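Side-chain contacts in hypothetical protein (Pseudomonas aeruginosa, PDB 2H9F), which probably isomerises methylaconitate, acting as a PrpF-type isomerase: residues 115-120 with 133-138; 26-31 with 119-124. All blocks are in the same frame, centred on the assembly; numbering follows the deposited sequence. Where two conformers were deposited one is given.

In the fold
The two contacts are neighbours, their centres about 10 Å apart, and both draw on the end of helix 106-118. In contact 1 (115-120 with 133-138) the last turn of that helix rests on strand 131-139; in contact 2 (26-31 with 119-124) the turn that follows meets the loop after strand 20-26. Ala119 and Gly120 belong to both. A probable hydrogen bond from Leu121 N to Ala116 O, 3.0 Å long, ties them together, and the Phe115 ring touches Arg26, its CZ 3.8 Å from Arg26 N. A sulfate, probably from the crystallisation liquor, is bound at contact 2.

Contact 1 of 2, residues 115-120 with 133-138; sequences FALHAG and CEVRIW
Leu117 and Val135 meet slantwise, branch to branch: Leu117 CD1 stands 4.1 Å from Val135 CG2, while the other methyl, CD2, goes to Cys133. Leu117 CD2 reaches the sulfur of Cys133, 3.9 Å from SG, and CD1 also brushes Cys133 CB at 4.1 Å. The forked end of one leucine thus spans two residues of the strand. Val135, by contrast, gives one branch to each helix residue. Its CG1, which lies anti to the backbone N (chi1 -178°), is directed at the methyl of Ala116, with 3.8 Å between Val135 CG1 and Ala116 CB; CG2, beside the backbone N, is left for Leu117.

Cys133 and Val135 are two apart in the strand and so present their side chains on one face, the face turned to the helix. Ala116 and Leu117 are consecutive in the helix, and both also point their CB atoms at the strand. The short alanine probably allows the 7.6 Å between Ala116 CA and Val135 CA, and the longer leucine bridges the remaining distance beside it. Every touching pair is apolar, and the contact is mostly buried; here the cysteine sulfur serves as a packing surface.

This is plain helix-on-sheet packing, made just before the helix closes in a Schellman motif, where Gly120 takes a positive phi and Gly120 N bonds back to Leu117 O. Strand 131-139 runs between strand 144-153, its antiparallel neighbour, and strand 85-92, its parallel one. The helix residues reach both: Leu117 also touches Val150 on the former and Ala116 touches Val85 on the latter, while Val122, in the loop beyond the helix, packs against Ala116 and Leu117.

Contact 2 of 2, residues 26-31 with 119-124; sequences RLEDLP and AGLVDP. With SO4 (sulfate ion), chain H.
One guanidinium, that of Arg26, bonds to a backbone carbonyl and to Asp29, lies under Glu28, and holds a sulfate weakly. Toward Ala119 it uses NH1, whose N-H runs nearly straight (165°) to Ala119 O over 3.2 Å. The oxygen sits in the guanidinium plane, although the donor is tilted from the plane of the carbonyl. Before it gets there, the aliphatic part of the arginine lies along the methyl of Ala119, with Arg26 CD 3.5 Å from Ala119 CB, and the bend at chi3 (-58°) sets the head so that NH1 faces the Ala119 carbonyl while NE and NH2 face Asp29.

Asp29 takes the guanidinium side-on with both carboxylate oxygens. Arg26 NH2 meets Asp29 OD1 on its syn side at 3.0 Å, whereas Arg26 NE approaches Asp29 OD2 from above the carboxylate plane at 2.8 Å. Two bonds to one carboxylate fix the rotation of the head. The loop that follows strand 20-26 makes this possible: its 3-10 turn, residues 27-29, brings Asp29 back beside Arg26, and Asp29 N bonds to Arg26 O. On the other segment, the carbonyl of Ala119 comes from the Schellman ending of helix 106-118, so the arginine joins strand end to helix end.

Glu28 completes the salt-bridge network differently. Its OE2 lies over a face of the guanidinium, 3.4 Å above the plane, where the attraction is one of charge alone, and the same Glu28 OE2 stands 4.1 Å from Leu121 CD2 where the glutamate and leucine side chains pass each other, running opposite ways. The flanking carboxylates probably offset much of the arginine's charge. The second N-H of NH1 is probably shared between O1 and O2 of the sulfate in a weak bifurcated bond, the shorter branch being 3.4 Å from Arg26 NH1 to O1.

Contact 1 of 2, residues 115-120 with 133-138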
loop_
_atom_site.group_PDB
_atom_site.type_symbol
_atom_site.label_atom_id
_atom_site.label_comp_id
_atom_site.label_asym_id
_atom_site.label_seq_id
_atom_site.Cartn_x
_atom_site.Cartn_y
_atom_site.Cartn_z
ATOM N N PHE A 115 -18.117 -8.543 10.120
ATOM C CA PHE A 115 -17.471 -8.312 11.394
ATOM C C PHE A 115 -18.456 -8.337 12.528
ATOM O O PHE A 115 -18.107 -8.757 13.617
ATOM C CB PHE A 115 -16.769 -6.954 11.393
ATOM C CG PHE A 115 -15.968 -6.675 12.641
ATOM C CD1 PHE A 115 -14.896 -7.488 12.981
ATOM C CD2 PHE A 115 -16.277 -5.609 13.459
ATOM C CE1 PHE A 115 -14.157 -7.223 14.119
ATOM C CE2 PHE A 115 -15.559 -5.372 14.574
ATOM C CZ PHE A 115 -14.486 -6.180 14.892
ATOM N N ALA A 116 -19.681 -7.854 12.286
ATOM C CA ALA A 116 -20.729 -7.885 13.302
ATOM C C ALA A 116 -20.869 -9.285 13.862
ATOM O O ALA A 116 -21.074 -9.461 15.050
ATOM C CB ALA A 116 -22.071 -7.446 12.712
ATOM N N LEU A 117 -20.759 -10.285 12.978
ATOM C CA LEU A 117 -20.832 -11.696 13.371
ATOM C C LEU A 117 -19.526 -12.230 13.974
ATOM O O LEU A 117 -19.578 -12.912 15.016
ATOM C CB LEU A 117 -21.285 -12.545 12.194
ATOM C CG LEU A 117 -22.751 -12.314 11.750
ATOM C CD1 LEU A 117 -22.982 -12.852 10.339
ATOM C CD2 LEU A 117 -23.685 -12.986 12.716
ATOM N N HIS A 118 -18.371 -11.913 13.379
ATOM C CA HIS A 118 -17.114 -12.335 13.985
ATOM C C HIS A 118 -16.986 -11.732 15.385
ATOM O O HIS A 118 -16.478 -12.369 16.275
ATOM C CB HIS A 118 -15.915 -11.947 13.123
ATOM C CG HIS A 118 -15.975 -12.464 11.717
ATOM N ND1 HIS A 118 -15.890 -13.803 11.400
ATOM C CD2 HIS A 118 -16.095 -11.803 10.543
ATOM C CE1 HIS A 118 -15.940 -13.935 10.090
ATOM N NE2 HIS A 118 -16.055 -12.732 9.549
ATOM N N ALA A 119 -17.506 -10.537 15.568
ATOM C CA ALA A 119 -17.376 -9.831 16.821
ATOM C C ALA A 119 -18.362 -10.211 17.898
ATOM O O ALA A 119 -18.263 -9.685 19.028
ATOM C CB ALA A 119 -17.457 -8.337 16.578
ATOM N N GLY A 120 -19.333 -11.057 17.570
ATOM C CA GLY A 120 -20.299 -11.525 18.556
ATOM C C GLY A 120 -21.311 -10.473 18.892
ATOM O O GLY A 120 -21.863 -10.475 20.000
ATOM N N CYS A 133 -27.718 -14.778 7.588
ATOM C CA CYS A 133 -28.013 -13.884 8.682
ATOM C C CYS A 133 -28.292 -12.480 8.163
ATOM O O CYS A 133 -27.476 -11.864 7.494
ATOM C CB CYS A 133 -26.853 -13.902 9.670
ATOM S SG CYS A 133 -27.234 -12.851 11.060
ATOM N N GLU A 134 -29.461 -11.963 8.475
ATOM C CA GLU A 134 -29.796 -10.608 8.124
ATOM C C GLU A 134 -29.213 -9.668 9.156
ATOM O O GLU A 134 -29.789 -9.460 10.236
ATOM C CB GLU A 134 -31.314 -10.491 8.076
ATOM C CG GLU A 134 -31.869 -9.155 7.641
ATOM C CD GLU A 134 -33.401 -9.101 7.750
ATOM O OE1 GLU A 134 -33.897 -8.831 8.860
ATOM O OE2 GLU A 134 -34.075 -9.351 6.720
ATOM N N VAL A 135 -28.067 -9.081 8.836
ATOM C CA VAL A 135 -27.441 -8.168 9.767
ATOM C C VAL A 135 -27.998 -6.768 9.517
ATOM O O VAL A 135 -27.844 -6.231 8.442
ATOM C CB VAL A 135 -25.906 -8.165 9.651
ATOM C CG1 VAL A 135 -25.320 -7.233 10.688
ATOM C CG2 VAL A 135 -25.342 -9.567 9.798
ATOM N N ARG A 136 -28.649 -6.185 10.512
ATOM C CA ARG A 136 -29.245 -4.862 10.370
ATOM C C ARG A 136 -28.288 -3.781 10.898
ATOM O O ARG A 136 -28.099 -3.650 12.117
ATOM C CB ARG A 136 -30.556 -4.820 11.140
ATOM C CG ARG A 136 -31.564 -5.913 10.703
ATOM C CD ARG A 136 -32.718 -6.044 11.714
ATOM N NE ARG A 136 -32.233 -6.513 13.013
ATOM C CZ ARG A 136 -32.920 -6.485 14.147
ATOM N NH1 ARG A 136 -34.162 -6.030 14.190
ATOM N NH2 ARG A 136 -32.363 -6.930 15.259
ATOM N N ILE A 137 -27.709 -2.995 9.976
ATOM C CA ILE A 137 -26.625 -2.048 10.286
ATOM C C ILE A 137 -27.165 -0.640 10.336
ATOM O O ILE A 137 -27.844 -0.201 9.410
ATOM C CB ILE A 137 -25.512 -2.101 9.242
ATOM C CG1 ILE A 137 -24.965 -3.529 9.131
ATOM C CG2 ILE A 137 -24.393 -1.085 9.598
ATOM C CD1 ILE A 137 -24.153 -3.834 7.847
ATOM N N TRP A 138 -26.926 0.053 11.445
ATOM C CA TRP A 138 -27.200 1.480 11.520
ATOM C C TRP A 138 -25.914 2.189 11.157
ATOM O O TRP A 138 -24.965 2.123 11.903
ATOM C CB TRP A 138 -27.596 1.851 12.912
ATOM C CG TRP A 138 -27.906 3.277 13.091
ATOM C CD1 TRP A 138 -27.246 4.159 13.892
ATOM C CD2 TRP A 138 -28.987 4.001 12.498
ATOM N NE1 TRP A 138 -27.840 5.387 13.829
ATOM C CE2 TRP A 138 -28.919 5.318 12.985
ATOM C CE3 TRP A 138 -30.007 3.661 11.612
ATOM C CZ2 TRP A 138 -29.836 6.311 12.608
ATOM C CZ3 TRP A 138 -30.913 4.645 11.234
ATOM C CH2 TRP A 138 -30.822 5.955 11.738
#

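Contact 2 of 2, residues 26-31 with 119-124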
loop_
_atom_site.group_PDB
_atom_site.type_symbol
_atom_site.label_atom_id
_atom_site.label_comp_id
_atom_site.label_asym_id
_atom_site.label_seq_id
_atom_site.Cartn_x
_atom_site.Cartn_y
_atom_site.Cartn_z
ATOM N N ARG A 26 -14.224 -3.673 17.772
ATOM C CA ARG A 26 -15.405 -3.537 18.649
ATOM C C ARG A 26 -15.236 -2.373 19.593
ATOM O O ARG A 26 -14.164 -2.203 20.181
ATOM C CB ARG A 26 -15.609 -4.762 19.495
ATOM C CG ARG A 26 -15.467 -6.065 18.743
ATOM C CD ARG A 26 -15.933 -7.237 19.551
ATOM N NE ARG A 26 -15.220 -7.363 20.808
ATOM C CZ ARG A 26 -15.466 -8.289 21.725
ATOM N NH1 ARG A 26 -16.423 -9.191 21.538
ATOM N NH2 ARG A 26 -14.776 -8.275 22.864
ATOM N N LEU A 27 -16.291 -1.593 19.815
ATOM C CA LEU A 27 -16.185 -0.445 20.716
ATOM C C LEU A 27 -15.612 -0.818 22.092
ATOM O O LEU A 27 -14.720 -0.151 22.597
ATOM C CB LEU A 27 -17.546 0.237 20.874
ATOM C CG LEU A 27 -17.654 1.438 21.796
ATOM C CD1 LEU A 27 -16.834 2.641 21.311
ATOM C CD2 LEU A 27 -19.133 1.772 21.936
ATOM N N GLU A 28 -16.105 -1.902 22.669
ATOM C CA GLU A 28 -15.669 -2.369 23.987
ATOM C C GLU A 28 -14.190 -2.756 24.058
ATOM O O GLU A 28 -13.620 -2.787 25.141
ATOM C CB GLU A 28 -16.522 -3.582 24.417
ATOM C CG GLU A 28 -16.255 -4.877 23.592
ATOM C CD GLU A 28 -17.342 -5.983 23.764
ATOM O OE1 GLU A 28 -17.369 -6.529 24.900
ATOM O OE2 GLU A 28 -18.126 -6.294 22.772
ATOM N N ASP A 29 -13.573 -3.083 22.919
ATOM C CA ASP A 29 -12.142 -3.418 22.879
ATOM C C ASP A 29 -11.210 -2.209 22.854
ATOM O O ASP A 29 -9.982 -2.355 22.994
ATOM C CB ASP A 29 -11.836 -4.273 21.665
ATOM C CG ASP A 29 -12.458 -5.646 21.739
ATOM O OD1 ASP A 29 -12.774 -6.097 22.884
ATOM O OD2 ASP A 29 -12.620 -6.281 20.642
ATOM N N LEU A 30 -11.769 -1.013 22.694
ATOM C CA LEU A 30 -10.941 0.178 22.569
ATOM C C LEU A 30 -10.523 0.621 23.940
ATOM O O LEU A 30 -11.280 0.481 24.902
ATOM C CB LEU A 30 -11.693 1.333 21.890
ATOM C CG LEU A 30 -12.024 1.154 20.400
ATOM C CD1 LEU A 30 -12.863 2.331 19.855
ATOM C CD2 LEU A 30 -10.784 0.939 19.542
ATOM N N PRO A 31 -9.363 1.271 24.029
ATOM C CA PRO A 31 -9.047 1.976 25.271
ATOM C C PRO A 31 -10.148 2.889 25.744
ATOM O O PRO A 31 -10.892 3.455 24.960
ATOM C CB PRO A 31 -7.814 2.784 24.907
ATOM C CG PRO A 31 -7.190 2.045 23.802
ATOM C CD PRO A 31 -8.329 1.479 23.020
ATOM N N ALA A 119 -17.506 -10.537 15.568
ATOM C CA ALA A 119 -17.376 -9.831 16.821
ATOM C C ALA A 119 -18.362 -10.211 17.898
ATOM O O ALA A 119 -18.263 -9.685 19.028
ATOM C CB ALA A 119 -17.457 -8.337 16.578
ATOM N N GLY A 120 -19.333 -11.057 17.570
ATOM C CA GLY A 120 -20.299 -11.525 18.556
ATOM C C GLY A 120 -21.311 -10.473 18.892
ATOM O O GLY A 120 -21.863 -10.475 20.000
ATOM N N LEU A 121 -21.579 -9.555 17.975
ATOM C CA LEU A 121 -22.448 -8.435 18.328
ATOM C C LEU A 121 -23.901 -8.652 17.916
ATOM O O LEU A 121 -24.763 -7.837 18.207
ATOM C CB LEU A 121 -21.908 -7.143 17.714
ATOM C CG LEU A 121 -20.552 -6.629 18.199
ATOM C CD1 LEU A 121 -20.048 -5.541 17.260
ATOM C CD2 LEU A 121 -20.678 -6.118 19.612
ATOM N N VAL A 122 -24.177 -9.754 17.233
ATOM C CA VAL A 122 -25.546 -10.045 16.777
ATOM C C VAL A 122 -26.249 -11.040 17.698
ATOM O O VAL A 122 -25.681 -12.045 18.091
ATOM C CB VAL A 122 -25.539 -10.559 15.327
ATOM C CG1 VAL A 122 -26.953 -10.904 14.865
ATOM C CG2 VAL A 122 -24.907 -9.506 14.422
ATOM N N ASP A 123 -27.490 -10.733 18.054
ATOM C CA ASP A 123 -28.318 -11.636 18.851
ATOM C C ASP A 123 -28.245 -13.028 18.206
ATOM O O ASP A 123 -28.518 -13.198 17.021
ATOM C CB ASP A 123 -29.755 -11.107 18.855
ATOM C CG ASP A 123 -30.735 -11.969 19.669
ATOM O OD1 ASP A 123 -30.371 -13.055 20.205
ATOM O OD2 ASP A 123 -31.899 -11.504 19.763
ATOM N N PRO A 124 -27.846 -14.037 18.976
ATOM C CA PRO A 124 -27.751 -15.376 18.383
ATOM C C PRO A 124 -29.084 -15.962 17.927
ATOM O O PRO A 124 -29.090 -16.874 17.087
ATOM C CB PRO A 124 -27.143 -16.211 19.498
ATOM C CG PRO A 124 -27.453 -15.481 20.727
ATOM C CD PRO A 124 -27.439 -14.025 20.388
HETATM S S SO4 H . -15.799 -11.493 24.712
HETATM O O1 SO4 H . -15.469 -11.936 23.355
HETATM O O2 SO4 H . -16.919 -10.545 24.682
HETATM O O3 SO4 H . -16.176 -12.667 25.500
HETATM O O4 SO4 H . -14.634 -10.851 25.326
#